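Local atomic coordinates of racemase (Pseudovibrio sp. JE062, PDB entry 3MKC), a protein that is named a racemase and belongs to the enolase superfamily, pairing a mandelate racemase/muconate lactonizing enzyme-type N-terminal domain with an enolase-type barrel domain. Residues Ala175-Val180 against Leu234-Ala239; Arg224-Ile229 against Ser258-Ala263. All blocks are in the same frame, centred on the assembly; numbering follows the deposited sequence.

Contact 1: Ala175-Val180 against Leu234-Ala239; sequences AVKVCV and LYFAEA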
loop_
_atom_site.group_PDB
_atom_site.type_symbol
_atom_site.label_atom_id
_atom_site.label_comp_id
_atom_site.label_asym_id
_atom_site.label_seq_id
_atom_site.Cartn_x
_atom_site.Cartn_y
_atom_site.Cartn_z
ATOM N N ALA A 175 -7.231 -11.883 -9.784
ATOM C CA ALA A 175 -8.073 -10.695 -9.688
ATOM C C ALA A 175 -7.369 -9.457 -10.224
ATOM O O ALA A 175 -6.153 -9.324 -10.109
ATOM C CB ALA A 175 -8.493 -10.468 -8.233
ATOM N N VAL A 176 -8.148 -8.550 -10.803
ATOM C CA VAL A 176 -7.611 -7.321 -11.357
ATOM C C VAL A 176 -8.506 -6.139 -11.005
ATOM O O VAL A 176 -9.702 -6.298 -10.768
ATOM C CB VAL A 176 -7.503 -7.405 -12.895
ATOM C CG1 VAL A 176 -6.539 -8.528 -13.291
ATOM C CG2 VAL A 176 -8.877 -7.651 -13.499
ATOM N N LYS A 177 -7.917 -4.952 -10.964
ATOM C CA LYS A 177 -8.681 -3.752 -10.671
ATOM C C LYS A 177 -8.568 -2.812 -11.854
ATOM O O LYS A 177 -7.476 -2.580 -12.364
ATOM C CB LYS A 177 -8.144 -3.050 -9.421
ATOM C CG LYS A 177 -8.962 -1.823 -9.030
ATOM C CD LYS A 177 -8.600 -1.310 -7.641
ATOM C CE LYS A 177 -7.240 -0.624 -7.618
ATOM N NZ LYS A 177 -6.887 -0.141 -6.251
ATOM N N VAL A 178 -9.705 -2.293 -12.299
ATOM C CA VAL A 178 -9.738 -1.353 -13.411
ATOM C C VAL A 178 -10.148 -0.013 -12.827
ATOM O O VAL A 178 -10.621 0.047 -11.696
ATOM C CB VAL A 178 -10.765 -1.781 -14.469
ATOM C CG1 VAL A 178 -10.387 -3.146 -15.032
ATOM C CG2 VAL A 178 -12.156 -1.824 -13.851
ATOM N N CYS A 179 -9.963 1.062 -13.587
ATOM C CA CYS A 179 -10.324 2.389 -13.107
ATOM C C CYS A 179 -11.181 3.122 -14.117
ATOM O O CYS A 179 -11.171 2.801 -15.307
ATOM C CB CYS A 179 -9.075 3.237 -12.866
ATOM S SG CYS A 179 -7.738 2.426 -11.992
ATOM N N VAL A 180 -11.926 4.109 -13.631
ATOM C CA VAL A 180 -12.744 4.946 -14.493
ATOM C C VAL A 180 -11.896 6.203 -14.633
ATOM O O VAL A 180 -11.675 6.918 -13.656
ATOM C CB VAL A 180 -14.094 5.320 -13.833
ATOM C CG1 VAL A 180 -14.880 6.255 -14.744
ATOM C CG2 VAL A 180 -14.912 4.069 -13.562
ATOM N N LEU A 234 -18.992 -7.611 -9.027
ATOM C CA LEU A 234 -17.687 -6.996 -8.796
ATOM C C LEU A 234 -17.250 -7.212 -7.345
ATOM O O LEU A 234 -18.083 -7.263 -6.435
ATOM C CB LEU A 234 -17.763 -5.502 -9.133
ATOM C CG LEU A 234 -18.249 -5.215 -10.566
ATOM C CD1 LEU A 234 -18.424 -3.718 -10.779
ATOM C CD2 LEU A 234 -17.245 -5.788 -11.572
ATOM N N TYR A 235 -15.943 -7.340 -7.137
ATOM C CA TYR A 235 -15.402 -7.569 -5.805
ATOM C C TYR A 235 -15.589 -6.357 -4.898
ATOM O O TYR A 235 -15.977 -6.503 -3.742
ATOM C CB TYR A 235 -13.919 -7.922 -5.873
ATOM C CG TYR A 235 -13.413 -8.464 -4.564
ATOM C CD1 TYR A 235 -13.373 -9.838 -4.326
ATOM C CD2 TYR A 235 -13.039 -7.604 -3.533
ATOM C CE1 TYR A 235 -12.972 -10.341 -3.096
ATOM C CE2 TYR A 235 -12.646 -8.093 -2.304
ATOM C CZ TYR A 235 -12.614 -9.459 -2.084
ATOM O OH TYR A 235 -12.250 -9.946 -0.845
ATOM N N PHE A 236 -15.287 -5.166 -5.405
ATOM C CA PHE A 236 -15.489 -3.974 -4.599
ATOM C C PHE A 236 -15.573 -2.672 -5.375
ATOM O O PHE A 236 -15.251 -2.619 -6.567
ATOM C CB PHE A 236 -14.446 -3.882 -3.460
ATOM C CG PHE A 236 -13.021 -3.560 -3.892
ATOM C CD1 PHE A 236 -12.735 -2.498 -4.753
ATOM C CD2 PHE A 236 -11.957 -4.249 -3.315
ATOM C CE1 PHE A 236 -11.407 -2.130 -5.025
ATOM C CE2 PHE A 236 -10.625 -3.893 -3.574
ATOM C CZ PHE A 236 -10.350 -2.830 -4.430
ATOM N N ALA A 237 -16.044 -1.633 -4.690
ATOM C CA ALA A 237 -16.184 -0.309 -5.269
ATOM C C ALA A 237 -15.266 0.616 -4.474
ATOM O O ALA A 237 -15.533 0.919 -3.309
ATOM C CB ALA A 237 -17.615 0.154 -5.166
ATOM N N GLU A 238 -14.187 1.049 -5.119
ATOM C CA GLU A 238 -13.188 1.917 -4.500
ATOM C C GLU A 238 -13.304 3.391 -4.884
ATOM O O GLU A 238 -13.659 3.721 -6.008
ATOM C CB GLU A 238 -11.796 1.423 -4.890
ATOM C CG GLU A 238 -10.654 2.325 -4.479
ATOM C CD GLU A 238 -9.316 1.785 -4.943
ATOM O OE1 GLU A 238 -9.177 0.549 -5.023
ATOM O OE2 GLU A 238 -8.407 2.596 -5.213
ATOM N N ALA A 239 -12.978 4.267 -3.940
ATOM C CA ALA A 239 -13.010 5.703 -4.178
ATOM C C ALA A 239 -14.298 6.157 -4.859
ATOM O O ALA A 239 -14.271 6.835 -5.887
ATOM C CB ALA A 239 -11.801 6.102 -5.018
#
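Inside the enolase-type barrel, K177 of strand 175-179 reaches F236 and E238 of strand 236-238, with strand 207-211, parallel to both, lying between them in the sheet. The backbones stay well apart, 9.1 Å between K177 CA and F236 CA at their nearest, and side chains alone close the gap. K177 sets out with CG anti to its backbone N (chi1 -177°) and then bends about its CG-CD bond (chi3 73°). The bend brings its ammonium end to the carboxylate of E238, the two side chains meeting roughly at right angles. K177 NZ donates to E238 OE1 at 2.7 Å in a salt bridge; the oxygen accepts with its syn lone pair, on the side of OE2. E238 OE2 lies farther off, 3.3 Å from K177 NZ. Farther back along the lysine, K177 CD meets the F236 ring obliquely, 3.9 Å from its CE1, so the aliphatic part of the lysine has an apolar neighbour while its nitrogen meets the acid. Outside the pair, K177 NZ also bonds Y141 OH, and E238 OE2 lies close to the like-charged D211 OD2. All three touching residues are buried. The ionic hydrogen bond ties the carboxylate to a strand two places away in the sheet and should restrict its rotation; together with the Y141 bond it holds the K177 amine and the E238 carboxylate in fixed relative positions.

Contact 2: Arg224-Ile229 against Ser258-Ala263; sequences RLLNSI and SRICGA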
loop_
_atom_site.group_PDB
_atom_site.type_symbol
_atom_site.label_atom_id
_atom_site.label_comp_id
_atom_site.label_asym_id
_atom_site.label_seq_id
_atom_site.Cartn_x
_atom_site.Cartn_y
_atom_site.Cartn_z
ATOM N N ARG A 224 -27.377 4.120 -6.953
ATOM C CA ARG A 224 -28.115 3.727 -8.157
ATOM C C ARG A 224 -27.188 3.005 -9.117
ATOM O O ARG A 224 -27.527 1.954 -9.658
ATOM C CB ARG A 224 -28.714 4.943 -8.867
ATOM C CG ARG A 224 -30.117 5.268 -8.431
ATOM C CD ARG A 224 -30.770 6.295 -9.347
ATOM N NE ARG A 224 -32.135 6.579 -8.914
ATOM C CZ ARG A 224 -32.918 7.501 -9.465
ATOM N NH1 ARG A 224 -32.467 8.233 -10.477
ATOM N NH2 ARG A 224 -34.145 7.695 -8.993
ATOM N N LEU A 225 -26.012 3.580 -9.328
ATOM C CA LEU A 225 -25.039 2.978 -10.227
ATOM C C LEU A 225 -24.623 1.595 -9.743
ATOM O O LEU A 225 -24.692 0.625 -10.492
ATOM C CB LEU A 225 -23.806 3.874 -10.347
ATOM C CG LEU A 225 -22.563 3.285 -11.020
ATOM C CD1 LEU A 225 -22.891 2.834 -12.437
ATOM C CD2 LEU A 225 -21.458 4.323 -11.028
ATOM N N LEU A 226 -24.200 1.497 -8.487
ATOM C CA LEU A 226 -23.768 0.208 -7.961
ATOM C C LEU A 226 -24.888 -0.823 -7.943
ATOM O O LEU A 226 -24.656 -2.005 -8.192
ATOM C CB LEU A 226 -23.173 0.379 -6.560
ATOM C CG LEU A 226 -21.910 1.246 -6.496
ATOM C CD1 LEU A 226 -21.373 1.235 -5.070
ATOM C CD2 LEU A 226 -20.846 0.709 -7.461
ATOM N N ASN A 227 -26.109 -0.387 -7.663
ATOM C CA ASN A 227 -27.217 -1.324 -7.641
ATOM C C ASN A 227 -27.533 -1.873 -9.028
ATOM O O ASN A 227 -27.936 -3.025 -9.160
ATOM C CB ASN A 227 -28.466 -0.675 -7.031
ATOM C CG ASN A 227 -28.372 -0.555 -5.524
ATOM O OD1 ASN A 227 -27.686 -1.345 -4.879
ATOM N ND2 ASN A 227 -29.072 0.421 -4.954
ATOM N N SER A 228 -27.319 -1.070 -10.063
ATOM C CA SER A 228 -27.621 -1.512 -11.427
ATOM C C SER A 228 -26.601 -2.481 -12.020
ATOM O O SER A 228 -26.863 -3.109 -13.047
ATOM C CB SER A 228 -27.768 -0.301 -12.354
ATOM O OG SER A 228 -26.512 0.295 -12.622
ATOM N N ILE A 229 -25.437 -2.604 -11.388
ATOM C CA ILE A 229 -24.416 -3.516 -11.899
ATOM C C ILE A 229 -24.130 -4.651 -10.926
ATOM O O ILE A 229 -23.042 -5.223 -10.916
ATOM C CB ILE A 229 -23.102 -2.777 -12.215
ATOM C CG1 ILE A 229 -22.546 -2.122 -10.948
ATOM C CG2 ILE A 229 -23.345 -1.741 -13.310
ATOM C CD1 ILE A 229 -21.218 -1.430 -11.170
ATOM N N SER A 258 -22.833 -3.879 -2.647
ATOM C CA SER A 258 -21.449 -3.889 -3.110
ATOM C C SER A 258 -20.514 -3.784 -1.919
ATOM O O SER A 258 -20.927 -3.353 -0.839
ATOM C CB SER A 258 -21.161 -2.679 -4.019
ATOM O OG SER A 258 -21.692 -2.836 -5.320
ATOM N N ARG A 259 -19.261 -4.188 -2.107
ATOM C CA ARG A 259 -18.276 -4.016 -1.047
ATOM C C ARG A 259 -17.853 -2.562 -1.215
ATOM O O ARG A 259 -17.566 -2.120 -2.331
ATOM C CB ARG A 259 -17.044 -4.899 -1.247
ATOM C CG ARG A 259 -17.177 -6.350 -0.809
ATOM C CD ARG A 259 -15.770 -6.914 -0.591
ATOM N NE ARG A 259 -15.749 -8.320 -0.216
ATOM C CZ ARG A 259 -15.928 -9.328 -1.061
ATOM N NH1 ARG A 259 -16.146 -9.095 -2.348
ATOM N NH2 ARG A 259 -15.865 -10.576 -0.622
ATOM N N ILE A 260 -17.837 -1.810 -0.124
ATOM C CA ILE A 260 -17.434 -0.408 -0.186
ATOM C C ILE A 260 -16.078 -0.280 0.487
ATOM O O ILE A 260 -15.896 -0.745 1.607
ATOM C CB ILE A 260 -18.456 0.489 0.546
ATOM C CG1 ILE A 260 -19.850 0.267 -0.046
ATOM C CG2 ILE A 260 -18.061 1.950 0.427
ATOM C CD1 ILE A 260 -19.936 0.561 -1.532
ATOM N N CYS A 261 -15.117 0.320 -0.211
ATOM C CA CYS A 261 -13.779 0.496 0.342
ATOM C C CYS A 261 -13.609 1.911 0.854
ATOM O O CYS A 261 -14.372 2.805 0.510
ATOM C CB CYS A 261 -12.714 0.287 -0.728
ATOM S SG CYS A 261 -12.884 -1.220 -1.684
ATOM N N GLY A 262 -12.573 2.104 1.657
ATOM C CA GLY A 262 -12.274 3.428 2.161
ATOM C C GLY A 262 -10.879 3.466 2.755
ATOM O O GLY A 262 -10.197 2.439 2.824
ATOM N N ALA A 263 -10.444 4.667 3.133
ATOM C CA ALA A 263 -9.156 4.879 3.796
ATOM C C ALA A 263 -7.881 4.873 2.954
ATOM O O ALA A 263 -6.785 4.881 3.498
ATOM C CB ALA A 263 -9.015 3.892 4.943
HETATM O O HOH W 1 -23.941 -3.855 -6.061
#
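L226 spreads its side chain over the start of segment 258-263, overlapping S258 along its near part and I260 at its far end. L226 CB lies 3.8 Å from S258 OG, and L226 CD1 continues past S258 CB at 4.1 Å. The same methyl then meets the end of I260, with 3.9 Å between L226 CD1 and I260 CD1. With CG beside the backbone N (chi1 -63°) and CD1 extended beyond it, the leucine reaches from helix 219-228 to the loop that leads into strand 261-262, where it crosses I260 obliquely. I260 is folded at both torsions, which turns CD1 back to the helix; elsewhere it packs on H249, L252 and V253 of helix 246-255. A water adds the polar half of the junction: it donates to L226 O at 2.9 Å and is hydrogen-bonded to S258 OG at 2.6 Å. Serine and helix backbone are thus linked through the water, with no direct hydrogen bond between the two segments. The last helical turn has its own fastening, for S228 OG donates to L225 O at 2.8 Å, approaching at a C=O...donor angle of 126° and tilted 23° from the carbonyl plane. Next to it, N227 ND2 bonds N255 O at the end of helix 246-255. The contact therefore joins the C-terminal turn of a barrel helix to the approach of a later strand by two means: methyl packing on the buried side, which has little directional demand, and a water that satisfies the carbonyl of L226 and the serine hydroxyl together.

Contacts 1 and 2 are neighbours in the barrel domain, their centres about 10 Å apart, and their segments alternate along the chain. They meet where segment 234-239 of contact 1 runs beside segment 258-263 of contact 2. A237 N and R259 O are 2.8 Å apart, a probable hydrogen bond, and R259 NH1 probably bonds Y235 O at 2.9 Å; R259 also makes a cation-pi contact with Y235. K177, F236 and E238 meet inside the barrel strands, while A237, between the last two, turns to L226 of contact 2 on the helix side. In this superfamily the active site lies at the C-terminal ends of the barrel strands, so contact 1 is probably closer to it.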